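Local coordinates for ABC transporter substrate-binding protein (Staphylococcus aureus subsp. aureus NCTC 8325, PDB 3UN6) that probably serves as the ligand-binding component of an ABC-type import system and binds zinc, its transported substrate being unestablished, at residues F195-E200 against L272-A277; Q256-M261 against Q267-L272. One frame throughout, in Å; residues are numbered along the deposited sequence.

Interaction 1: F195-E200 against L272-A277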
loop_
_atom_site.group_PDB
_atom_site.type_symbol
_atom_site.label_atom_id
_atom_site.label_comp_id
_atom_site.label_asym_id
_atom_site.label_seq_id
_atom_site.Cartn_x
_atom_site.Cartn_y
_atom_site.Cartn_z
ATOM N N PHE A 195 -7.582 8.229 0.655
ATOM C CA PHE A 195 -7.508 9.325 -0.310
ATOM C C PHE A 195 -8.583 9.343 -1.390
ATOM O O PHE A 195 -8.758 10.350 -2.061
ATOM C CB PHE A 195 -6.062 9.528 -0.791
ATOM C CG PHE A 195 -5.173 9.971 0.329
ATOM C CD1 PHE A 195 -5.257 11.292 0.803
ATOM C CD2 PHE A 195 -4.394 9.061 1.017
ATOM C CE1 PHE A 195 -4.502 11.720 1.892
ATOM C CE2 PHE A 195 -3.610 9.478 2.124
ATOM C CZ PHE A 195 -3.685 10.821 2.563
ATOM N N GLY A 196 -9.350 8.261 -1.510
ATOM C CA GLY A 196 -10.489 8.248 -2.423
ATOM C C GLY A 196 -11.678 8.841 -1.689
ATOM O O GLY A 196 -12.335 9.777 -2.174
ATOM N N ALA A 197 -11.943 8.307 -0.496
ATOM C CA ALA A 197 -13.029 8.792 0.318
ATOM C C ALA A 197 -12.843 10.298 0.539
ATOM O O ALA A 197 -13.810 11.053 0.505
ATOM C CB ALA A 197 -13.074 8.050 1.640
ATOM N N LEU A 198 -11.597 10.738 0.740
ATOM C CA LEU A 198 -11.331 12.163 0.951
ATOM C C LEU A 198 -11.706 12.956 -0.307
ATOM O O LEU A 198 -12.286 14.034 -0.203
ATOM C CB LEU A 198 -9.870 12.415 1.335
ATOM C CG LEU A 198 -9.526 13.846 1.729
ATOM C CD1 LEU A 198 -10.334 14.302 2.943
ATOM C CD2 LEU A 198 -8.012 13.999 1.991
ATOM N N GLY A 199 -11.398 12.414 -1.486
ATOM C CA GLY A 199 -11.789 13.060 -2.743
ATOM C C GLY A 199 -13.297 13.313 -2.823
ATOM O O GLY A 199 -13.743 14.354 -3.321
ATOM N N GLU A 200 -14.090 12.368 -2.324
ATOM C CA GLU A 200 -15.538 12.531 -2.333
ATOM C C GLU A 200 -15.950 13.633 -1.385
ATOM O O GLU A 200 -16.756 14.463 -1.738
ATOM C CB GLU A 200 -16.253 11.244 -1.932
ATOM C CG GLU A 200 -16.095 10.122 -2.918
ATOM C CD GLU A 200 -17.040 8.961 -2.638
ATOM O OE1 GLU A 200 -17.491 8.812 -1.481
ATOM O OE2 GLU A 200 -17.328 8.183 -3.576
ATOM N N LEU A 272 -12.762 7.500 7.512
ATOM C CA LEU A 272 -11.998 6.308 7.891
ATOM C C LEU A 272 -12.877 5.043 8.021
ATOM O O LEU A 272 -12.377 3.926 7.836
ATOM C CB LEU A 272 -11.163 6.570 9.152
ATOM C CG LEU A 272 -10.039 7.601 8.933
ATOM C CD1 LEU A 272 -9.491 8.050 10.268
ATOM C CD2 LEU A 272 -8.916 7.041 8.018
ATOM N N THR A 273 -14.167 5.229 8.313
ATOM C CA THR A 273 -15.116 4.108 8.343
ATOM C C THR A 273 -15.272 3.590 6.914
ATOM O O THR A 273 -15.191 2.389 6.666
ATOM C CB THR A 273 -16.458 4.531 8.924
ATOM O OG1 THR A 273 -16.240 4.960 10.270
ATOM C CG2 THR A 273 -17.439 3.355 8.931
ATOM N N GLN A 274 -15.473 4.498 5.961
ATOM C CA GLN A 274 -15.548 4.100 4.557
ATOM C C GLN A 274 -14.238 3.396 4.121
ATOM O O GLN A 274 -14.264 2.353 3.455
ATOM C CB GLN A 274 -15.820 5.328 3.679
ATOM C CG GLN A 274 -15.813 5.048 2.171
ATOM C CD GLN A 274 -16.286 6.256 1.391
ATOM O OE1 GLN A 274 -17.082 7.038 1.890
ATOM N NE2 GLN A 274 -15.809 6.410 0.178
ATOM N N SER A 275 -13.102 3.968 4.524
ATOM C CA SER A 275 -11.783 3.449 4.174
ATOM C C SER A 275 -11.556 2.047 4.732
ATOM O O SER A 275 -11.060 1.159 4.029
ATOM C CB SER A 275 -10.705 4.398 4.696
ATOM O OG SER A 275 -10.812 5.685 4.069
ATOM N N ALA A 276 -11.938 1.866 5.995
ATOM C CA ALA A 276 -11.776 0.605 6.677
ATOM C C ALA A 276 -12.745 -0.455 6.156
ATOM O O ALA A 276 -12.395 -1.641 6.108
ATOM C CB ALA A 276 -11.966 0.803 8.183
ATOM N N ALA A 277 -13.945 -0.032 5.755
ATOM C CA ALA A 277 -14.933 -0.958 5.232
ATOM C C ALA A 277 -14.389 -1.719 4.024
ATOM O O ALA A 277 -14.691 -2.893 3.879
ATOM C CB ALA A 277 -16.224 -0.251 4.869
#
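Ala197 turns its CB toward helix 269-277, and the primary amide of Gln274 lies over it, with NE2 3.5 Å and CD 3.7 Å from that carbon. Ser275 adds a second, looser touch, its OG 4.1 Å from the same methyl. Small residues at the point of nearest approach bring the backbones close: the CA atoms of Ala197 and Ser275 lie 6.7 Å apart, and the short helical segments pass with their axes 9.0 Å from each other, at 140° between their N-to-C directions.

The polar part lies nearer the surface. Gln274 reaches across as an extended chain, CG anti to the backbone N, which carries its amide past Ala197 to the carboxylate of Glu200. There Gln274 NE2 donates a weak hydrogen bond to Glu200 OE1, long at 3.4 Å although fairly straight at 161°. The amide and carboxylate planes are turned 68° apart, an arrangement far from a flat, paired one. Glu200 has a further tie through OE2, which is hydrogen-bonded to Thr207 on strand 206-210, and this probably does more to place the carboxylate than the glutamine does.

Ser275 is buried, and its hydroxyl is engaged within its own helix, by a hydrogen bond with Val271 O one turn back. Glu193 OE1 accepts from the backbone N atoms of both Gly196 and Ala197.

Taken together, this is a modest contact between two roughly antiparallel helices, with Ala197 and Ser275 at the nearest approach, Gln274 laid over the methyl and a weak amide-carboxylate hydrogen bond alongside, within the two-lobed architecture of periplasmic-binding-protein-like folds.

Interaction 2: Q256-M261 against Q267-L272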
loop_
_atom_site.group_PDB
_atom_site.type_symbol
_atom_site.label_atom_id
_atom_site.label_comp_id
_atom_site.label_asym_id
_atom_site.label_seq_id
_atom_site.Cartn_x
_atom_site.Cartn_y
_atom_site.Cartn_z
ATOM N N GLN A 256 -12.268 -1.979 15.620
ATOM C CA GLN A 256 -10.854 -1.776 15.931
ATOM C C GLN A 256 -10.061 -1.080 14.834
ATOM O O GLN A 256 -9.305 -0.162 15.130
ATOM C CB GLN A 256 -10.169 -3.106 16.287
ATOM C CG GLN A 256 -9.986 -3.352 17.804
ATOM C CD GLN A 256 -8.836 -2.496 18.412
ATOM O OE1 GLN A 256 -8.360 -1.533 17.796
ATOM N NE2 GLN A 256 -8.396 -2.861 19.615
ATOM N N SER A 257 -10.205 -1.508 13.584
ATOM C CA SER A 257 -9.419 -0.888 12.518
ATOM C C SER A 257 -9.767 0.597 12.401
ATOM O O SER A 257 -8.871 1.423 12.187
ATOM C CB SER A 257 -9.579 -1.609 11.175
ATOM O OG SER A 257 -10.940 -1.710 10.798
ATOM N N VAL A 258 -11.052 0.925 12.560
ATOM C CA VAL A 258 -11.500 2.324 12.526
ATOM C C VAL A 258 -10.882 3.083 13.689
ATOM O O VAL A 258 -10.283 4.126 13.494
ATOM C CB VAL A 258 -13.068 2.480 12.584
ATOM C CG1 VAL A 258 -13.461 3.961 12.760
ATOM C CG2 VAL A 258 -13.735 1.878 11.309
ATOM N N ASP A 259 -11.031 2.547 14.898
ATOM C CA ASP A 259 -10.491 3.187 16.114
ATOM C C ASP A 259 -8.967 3.418 16.011
ATOM O O ASP A 259 -8.471 4.484 16.380
ATOM C CB ASP A 259 -10.837 2.352 17.359
ATOM C CG ASP A 259 -12.359 2.322 17.664
ATOM O OD1 ASP A 259 -13.086 3.241 17.234
ATOM O OD2 ASP A 259 -12.815 1.375 18.346
ATOM N N ILE A 260 -8.233 2.428 15.516
ATOM C CA ILE A 260 -6.779 2.600 15.304
ATOM C C ILE A 260 -6.481 3.784 14.394
ATOM O O ILE A 260 -5.677 4.644 14.712
ATOM C CB ILE A 260 -6.133 1.335 14.690
ATOM C CG1 ILE A 260 -5.644 0.397 15.797
ATOM C CG2 ILE A 260 -4.947 1.698 13.864
ATOM C CD1 ILE A 260 -4.520 1.014 16.694
HETATM N N MSE A 261 -7.144 3.817 13.248
HETATM C CA MSE A 261 -6.912 4.865 12.287
HETATM C C MSE A 261 -7.362 6.257 12.737
HETATM O O MSE A 261 -6.650 7.227 12.481
HETATM C CB MSE A 261 -7.550 4.505 10.954
HETATM C CG MSE A 261 -6.942 3.239 10.361
HETATM SE SE MSE A 261 -7.568 2.986 8.574
HETATM C CE MSE A 261 -9.291 2.723 8.856
ATOM N N GLN A 267 -7.789 12.390 9.519
ATOM C CA GLN A 267 -9.017 12.187 8.773
ATOM C C GLN A 267 -10.145 12.050 9.777
ATOM O O GLN A 267 -9.925 11.660 10.926
ATOM C CB GLN A 267 -8.955 10.883 7.938
ATOM C CG GLN A 267 -7.737 10.767 6.995
ATOM C CD GLN A 267 -7.739 11.806 5.890
ATOM O OE1 GLN A 267 -8.753 12.459 5.646
ATOM N NE2 GLN A 267 -6.598 11.952 5.202
ATOM N N SER A 268 -11.351 12.350 9.336
ATOM C CA SER A 268 -12.518 12.196 10.193
ATOM C C SER A 268 -12.944 10.721 10.260
ATOM O O SER A 268 -12.518 9.882 9.448
ATOM C CB SER A 268 -13.672 13.031 9.668
ATOM O OG SER A 268 -13.890 12.754 8.308
ATOM N N ARG A 269 -13.839 10.416 11.208
ATOM C CA ARG A 269 -14.314 9.063 11.411
ATOM C C ARG A 269 -15.143 8.578 10.206
ATOM O O ARG A 269 -15.079 7.405 9.825
ATOM C CB ARG A 269 -15.124 8.987 12.711
ATOM C CG ARG A 269 -15.464 7.577 13.106
ATOM C CD ARG A 269 -16.264 7.477 14.408
ATOM N NE ARG A 269 -16.420 6.056 14.709
ATOM C CZ ARG A 269 -15.516 5.307 15.330
ATOM N NH1 ARG A 269 -14.376 5.836 15.786
ATOM N NH2 ARG A 269 -15.749 4.017 15.501
ATOM N N ASP A 270 -15.913 9.469 9.592
ATOM C CA ASP A 270 -16.704 9.032 8.439
ATOM C C ASP A 270 -15.818 8.621 7.268
ATOM O O ASP A 270 -16.099 7.627 6.633
ATOM C CB ASP A 270 -17.736 10.067 8.016
ATOM C CG ASP A 270 -17.125 11.394 7.646
ATOM O OD1 ASP A 270 -17.874 12.399 7.644
ATOM O OD2 ASP A 270 -15.907 11.447 7.365
ATOM N N VAL A 271 -14.774 9.399 6.978
ATOM C CA VAL A 271 -13.820 9.048 5.925
ATOM C C VAL A 271 -13.095 7.737 6.239
ATOM O O VAL A 271 -12.871 6.942 5.340
ATOM C CB VAL A 271 -12.789 10.181 5.687
ATOM C CG1 VAL A 271 -11.521 9.678 4.931
ATOM C CG2 VAL A 271 -13.468 11.336 4.956
ATOM N N LEU A 272 -12.762 7.500 7.512
ATOM C CA LEU A 272 -11.998 6.308 7.891
ATOM C C LEU A 272 -12.877 5.043 8.021
ATOM O O LEU A 272 -12.377 3.926 7.836
ATOM C CB LEU A 272 -11.163 6.570 9.152
ATOM C CG LEU A 272 -10.039 7.601 8.933
ATOM C CD1 LEU A 272 -9.491 8.050 10.268
ATOM C CD2 LEU A 272 -8.916 7.041 8.018
#
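Asp259 OD1 is gripped by two nitrogens of one guanidinium group: Arg269 presents its end, NH1 at 3.2 Å and NH2 at 3.3 Å, to this single oxygen in a salt bridge. OD1 lies within 3° of the guanidinium plane, so both N-H groups point inward to it. From the aspartate's side the approach is less flat, since the carboxylate is turned 40° from the guanidinium; NH2 arrives on the syn side and NH1 nearly along the C-O axis. The arginine stands almost straight from CG to NE, which lets it span the gap. One guanidinium face is covered by Val258, whose CG1 sits 3.6 Å from Arg269 CZ, displaced toward the rim of the group, and the valine and arginine side chains run crosswise to each other. Salt bridge and methyl together limit how the group can turn.

The segments belong to two consecutive helices, 254-264 and 269-277, joined by a short connection. Ser268 takes the N-cap position of the second helix, and its OG donates to Asp270 OD2 at 2.6 Å, reaching it from above the carboxylate plane. Lys201 of helix 195-201 also binds both groups, through a salt bridge to Asp270 and a hydrogen bond to Ser268.

Deeper in, the contact is apolar. Leu272 pushes CD1 against the backbone of Met261, 3.7 Å from its O, and both leucine methyls lie near Met261 CB. The selenomethionine chain bends at its end (chi3 -65°), turning Met261 CE back to Leu272 O at 3.5 Å. Thr45 of a loop and Ala48 of helix 48-58 also touch Met261, whose side chain lies about 9 Å from that of the zinc ligand His46.

Overall arrangement
From the N terminus, the chain runs through helix 48-58 and strands of the first sheet, then strands 112-122, 138-142, 167-171 and 188-192 of the second, before reaching helix 195-201, the first half of interaction 1. It then passes through strands 206-210 and 221-225 and several helices to helix 254-264, where interaction 2 begins. After a short connection helix 269-277 follows, and interaction 2 closes this short loop within the much longer one that interaction 1 closes. Helix 269-277 serves both: Leu272 belongs to both, and the contact centres lie 9 Å apart. Ala276 CB meets Met261 CE at 3.4 Å. Thus one helix ties helix 195-201 to helix 254-264, which packs on helix 48-58.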